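Alpha/beta hydrolase fold protein (Ochrobactrum, PDB 4G9E) hydrolyses the lactone ring of N-acyl homoserine lactones and is seen here with N-butanoyl homoserine, the ring-opened product. Local coordinates at residues 8-12 with 13-17; 263-266 with 267-271. One frame throughout, in Å; residues are numbered along the deposited sequence. Where two conformers were deposited one is given.

Overall arrangement
From the N terminus the chain enters the eight-stranded mixed sheet of an alpha/beta hydrolase through the hairpin of strands 4-10 and 13-19. Contact 1 lies at the turn of this hairpin and closes it at once. Strand 4-10 is an outermost strand of the sheet, and helix 77-91 packs against one face of the hairpin. The chain then builds the rest of the sheet and its helices before contact 2 forms in the last turns of helix 255-270 and the residue that follows. That helix packs on strands 24-30, 52-57 and 97-101. The contacts follow in series, neither nested nor crossing. The centres of contact 1 and contact 2 are 29 Å apart.

Contact 1. Residues 8-12 with 13-17; sequences LETSH and GRIAV
Leu8 and Ile15 form an antiparallel hydrogen-bonded pair, Leu8 N to Ile15 O and Ile15 N to Leu8 O both 2.8 Å, and the strand axes run at 143°. Glu9 and Arg14 follow as a non-hydrogen-bonded pair, then Thr10 and Gly13 as the last pair. A type I turn from Thr10 to Gly13 closes this beta hairpin at the edge of the alpha/beta hydrolase sheet. At Gly13 the backbone angles would jam a CB against His12 O. Thr10 OG1 sits between the backbone N and the carbonyl carbon (chi1 78°), reaching both ways. Thr10 OG1 accepts from His12 N at 3.0 Å, making an ST turn; the same oxygen donates to Gly13 O at 2.8 Å, which also takes Thr10 N. A valine in place of Thr10 would probably leave His12 N without this acceptor and Gly13 O with one donor fewer. Ile15 CD1 meets Thr10 OG1 at 3.7 Å, Leu8 CD1 meets Val17 CG2 at 3.9 Å, and helix 77-91 packs on this face. On the other face Glu9 and Arg14 lie side by side. Glu9 OE2 rests 3.4 Å from Arg14 CD, and a water bridges it to Arg14 NH1. Arg14 NE salt-bridges Glu7.

Contact 2. Residues 263-266 with 267-271; sequences ARFI and RDCTQ
Cys269 SG lies over one face of the Phe265 ring, 3.7 Å from the centroid and 21° off the ring normal, displaced toward the rim. This is a sulfur-aromatic contact between residues four apart on one helix. CE1 and CZ are the ring atoms nearest the sulfur. Trp236 meets the Phe265 ring edge-to-face.

A second flat group is the Arg267 guanidinium. It carries the Asp268 carboxylate at its edge, in plane. The two form a side-on salt bridge, with Arg267 NE and NH1 both donating to Asp268 OD1, NE at 2.8 Å. This pair of bonds keeps OD1 in the guanidinium plane. Asp268 OD2 bonds to Trp236 NE1, and the grip on both oxygens probably fixes how the carboxylate is turned. The Arg267 chain bends at chi2 (-81°) and again at chi3, and this folds the guanidinium back to its neighbour. Arg264 CG comes obliquely to Arg267 NH1 at 3.8 Å. The Arg264 guanidinium reaches away to a salt bridge with Glu237.

Regular i to i+4 bonds run from Arg267 N to Ala263 O, Asp268 N to Arg264 O and Cys269 N to Phe265 O. The pattern weakens at the Thr270 step. The backbone bonds to Ile266 O, from Cys269 N and Thr270 N, are weak; Thr270 OG1 adds a third at 2.7 Å, from above the carbonyl plane. Gln271 N to Arg267 O, at 2.8 Å, is one more i to i+4 bond.

These are the last turns of helix 255-270 and the residue that follows. The inner side of the helix lies against the central sheet: Ala263 and Ile266 touch Trp52 of strand 52-57, Ile266 and Thr270 meet strand 24-30, and Phe265, Cys269 and Thr270 pack on Val97 of strand 97-101.

Contact 1. Residues 8-12 with 13-17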
loop_
_atom_site.group_PDB
_atom_site.type_symbol
_atom_site.label_atom_id
_atom_site.label_comp_id
_atom_site.label_asym_id
_atom_site.label_seq_id
_atom_site.Cartn_x
_atom_site.Cartn_y
_atom_site.Cartn_z
ATOM N N LEU A 8 -0.768 -1.837 -19.023
ATOM C CA LEU A 8 -2.186 -2.013 -19.300
ATOM C C LEU A 8 -2.822 -0.687 -19.674
ATOM O O LEU A 8 -2.587 0.325 -19.021
ATOM C CB LEU A 8 -2.901 -2.554 -18.068
ATOM C CG LEU A 8 -2.479 -3.925 -17.543
ATOM C CD1 LEU A 8 -3.235 -4.253 -16.260
ATOM C CD2 LEU A 8 -2.705 -4.999 -18.599
ATOM N N GLU A 9 -3.641 -0.701 -20.718
ATOM C CA GLU A 9 -4.454 0.456 -21.049
ATOM C C GLU A 9 -5.749 0.371 -20.254
ATOM O O GLU A 9 -6.603 -0.476 -20.525
ATOM C CB GLU A 9 -4.742 0.508 -22.551
ATOM C CG GLU A 9 -3.522 0.812 -23.406
ATOM C CD GLU A 9 -2.979 2.216 -23.190
ATOM O OE1 GLU A 9 -3.676 3.042 -22.560
ATOM O OE2 GLU A 9 -1.853 2.494 -23.655
ATOM N N THR A 10 -5.888 1.238 -19.256
ATOM C CA THR A 10 -7.070 1.225 -18.409
ATOM C C THR A 10 -7.835 2.522 -18.560
ATOM O O THR A 10 -7.363 3.469 -19.191
ATOM C CB THR A 10 -6.726 1.049 -16.909
ATOM O OG1 THR A 10 -6.252 2.292 -16.366
ATOM C CG2 THR A 10 -5.685 -0.055 -16.711
ATOM N N SER A 11 -9.012 2.572 -17.955
ATOM C CA SER A 11 -9.826 3.777 -18.000
ATOM C C SER A 11 -9.173 4.938 -17.264
ATOM O O SER A 11 -9.583 6.085 -17.447
ATOM C CB SER A 11 -11.227 3.519 -17.435
ATOM O OG SER A 11 -11.198 3.305 -16.034
ATOM N N HIS A 12 -8.163 4.640 -16.446
ATOM C CA HIS A 12 -7.458 5.655 -15.679
ATOM C C HIS A 12 -6.208 6.157 -16.387
ATOM O O HIS A 12 -5.630 7.174 -15.997
ATOM C CB HIS A 12 -7.048 5.076 -14.328
ATOM C CG HIS A 12 -8.188 4.884 -13.383
ATOM N ND1 HIS A 12 -8.978 3.755 -13.380
ATOM C CD2 HIS A 12 -8.680 5.693 -12.417
ATOM C CE1 HIS A 12 -9.903 3.874 -12.443
ATOM N NE2 HIS A 12 -9.751 5.046 -11.852
ATOM N N GLY A 13 -5.785 5.434 -17.415
ATOM C CA GLY A 13 -4.513 5.703 -18.055
ATOM C C GLY A 13 -3.734 4.418 -18.257
ATOM O O GLY A 13 -4.253 3.321 -18.054
ATOM N N ARG A 14 -2.484 4.549 -18.672
ATOM C CA ARG A 14 -1.656 3.381 -18.919
ATOM C C ARG A 14 -0.939 3.015 -17.629
ATOM O O ARG A 14 -0.160 3.801 -17.105
ATOM C CB ARG A 14 -0.657 3.664 -20.037
ATOM C CG ARG A 14 -0.009 2.412 -20.605
ATOM C CD ARG A 14 0.942 2.743 -21.741
ATOM N NE ARG A 14 2.082 3.530 -21.283
ATOM C CZ ARG A 14 2.318 4.786 -21.643
ATOM N NH1 ARG A 14 1.495 5.407 -22.480
ATOM N NH2 ARG A 14 3.383 5.421 -21.172
ATOM N N ILE A 15 -1.222 1.822 -17.120
ATOM C CA ILE A 15 -0.680 1.412 -15.835
ATOM C C ILE A 15 0.415 0.363 -15.996
ATOM O O ILE A 15 0.234 -0.663 -16.655
ATOM C CB ILE A 15 -1.794 0.927 -14.880
ATOM C CG1 ILE A 15 -2.708 2.104 -14.523
ATOM C CG2 ILE A 15 -1.196 0.302 -13.625
ATOM C CD1 ILE A 15 -3.877 1.736 -13.644
ATOM N N ALA A 16 1.566 0.652 -15.399
ATOM C CA ALA A 16 2.700 -0.258 -15.422
ATOM C C ALA A 16 2.496 -1.364 -14.391
ATOM O O ALA A 16 2.062 -1.099 -13.268
ATOM C CB ALA A 16 3.974 0.502 -15.131
ATOM N N VAL A 17 2.824 -2.598 -14.770
ATOM C CA VAL A 17 2.654 -3.760 -13.903
ATOM C C VAL A 17 3.916 -4.618 -13.909
ATOM O O VAL A 17 4.436 -4.948 -14.970
ATOM C CB VAL A 17 1.474 -4.640 -14.372
ATOM C CG1 VAL A 17 1.302 -5.837 -13.451
ATOM C CG2 VAL A 17 0.186 -3.828 -14.433
HETATM O O HOH W 1 -0.847 4.904 -24.098
#

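Contact 2. Residues 263-266 with 267-271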
loop_
_atom_site.group_PDB
_atom_site.type_symbol
_atom_site.label_atom_id
_atom_site.label_comp_id
_atom_site.label_asym_id
_atom_site.label_seq_id
_atom_site.Cartn_x
_atom_site.Cartn_y
_atom_site.Cartn_z
ATOM N N ALA A 263 4.839 -14.040 4.306
ATOM C CA ALA A 263 4.725 -15.424 3.864
ATOM C C ALA A 263 3.716 -16.203 4.704
ATOM O O ALA A 263 2.924 -16.991 4.173
ATOM C CB ALA A 263 6.087 -16.113 3.896
ATOM N N ARG A 264 3.761 -16.015 6.016
ATOM C CA ARG A 264 2.855 -16.736 6.897
ATOM C C ARG A 264 1.412 -16.313 6.635
ATOM O O ARG A 264 0.510 -17.146 6.595
ATOM C CB ARG A 264 3.236 -16.551 8.366
ATOM C CG ARG A 264 2.501 -17.491 9.304
ATOM C CD ARG A 264 3.124 -17.490 10.686
ATOM N NE ARG A 264 2.982 -16.240 11.434
ATOM C CZ ARG A 264 3.990 -15.437 11.767
ATOM N NH1 ARG A 264 3.757 -14.358 12.498
ATOM N NH2 ARG A 264 5.228 -15.706 11.377
ATOM N N PHE A 265 1.204 -15.019 6.433
ATOM C CA PHE A 265 -0.120 -14.500 6.138
ATOM C C PHE A 265 -0.645 -15.058 4.814
ATOM O O PHE A 265 -1.796 -15.500 4.735
ATOM C CB PHE A 265 -0.082 -12.972 6.102
ATOM C CG PHE A 265 -1.429 -12.342 5.936
ATOM C CD1 PHE A 265 -2.431 -12.571 6.863
ATOM C CD2 PHE A 265 -1.689 -11.497 4.864
ATOM C CE1 PHE A 265 -3.682 -11.975 6.720
ATOM C CE2 PHE A 265 -2.939 -10.899 4.715
ATOM C CZ PHE A 265 -3.925 -11.129 5.651
ATOM N N ILE A 266 0.180 -15.058 3.771
ATOM C CA ILE A 266 -0.255 -15.608 2.491
ATOM C C ILE A 266 -0.609 -17.089 2.640
ATOM O O ILE A 266 -1.664 -17.533 2.180
ATOM C CB ILE A 266 0.795 -15.429 1.381
ATOM C CG1 ILE A 266 1.044 -13.945 1.100
ATOM C CG2 ILE A 266 0.348 -16.140 0.113
ATOM C CD1 ILE A 266 2.292 -13.697 0.269
ATOM N N ARG A 267 0.257 -17.854 3.299
ATOM C CA ARG A 267 -0.015 -19.271 3.522
ATOM C C ARG A 267 -1.347 -19.439 4.256
ATOM O O ARG A 267 -2.183 -20.261 3.869
ATOM C CB ARG A 267 1.140 -19.912 4.309
ATOM C CG ARG A 267 1.099 -21.432 4.411
ATOM C CD ARG A 267 0.165 -21.971 5.488
ATOM N NE ARG A 267 0.315 -21.334 6.790
ATOM C CZ ARG A 267 1.209 -21.678 7.717
ATOM N NH1 ARG A 267 1.227 -21.016 8.865
ATOM N NH2 ARG A 267 2.075 -22.678 7.516
ATOM N N ASP A 268 -1.544 -18.664 5.313
ATOM C CA ASP A 268 -2.755 -18.771 6.108
ATOM C C ASP A 268 -4.006 -18.444 5.296
ATOM O O ASP A 268 -5.043 -19.070 5.479
ATOM C CB ASP A 268 -2.700 -17.862 7.333
ATOM C CG ASP A 268 -1.729 -18.332 8.400
ATOM O OD1 ASP A 268 -1.151 -19.444 8.297
ATOM O OD2 ASP A 268 -1.576 -17.559 9.369
ATOM N N CYS A 269 -3.914 -17.453 4.412
ATOM C CA CYS A 269 -5.079 -16.993 3.655
ATOM C C CYS A 269 -5.382 -17.838 2.426
ATOM O O CYS A 269 -6.470 -17.727 1.862
ATOM C CB CYS A 269 -4.875 -15.550 3.202
ATOM S SG CYS A 269 -4.926 -14.324 4.507
ATOM N N THR A 270 -4.427 -18.665 2.004
ATOM C CA THR A 270 -4.556 -19.374 0.735
ATOM C C THR A 270 -4.378 -20.883 0.813
ATOM O O THR A 270 -4.789 -21.589 -0.100
ATOM C CB THR A 270 -3.563 -18.844 -0.331
ATOM O OG1 THR A 270 -2.218 -19.158 0.058
ATOM C CG2 THR A 270 -3.706 -17.342 -0.513
ATOM N N GLN A 271 -3.742 -21.381 1.872
ATOM C CA GLN A 271 -3.446 -22.808 1.954
ATOM C C GLN A 271 -3.830 -23.447 3.273
ATOM O O GLN A 271 -3.362 -24.530 3.606
ATOM C CB GLN A 271 -1.994 -23.106 1.595
ATOM C CG GLN A 271 -1.854 -23.664 0.184
ATOM C CD GLN A 271 -2.712 -24.908 -0.063
ATOM O OE1 GLN A 271 -2.552 -25.944 0.589
ATOM N NE2 GLN A 271 -3.621 -24.805 -1.020
#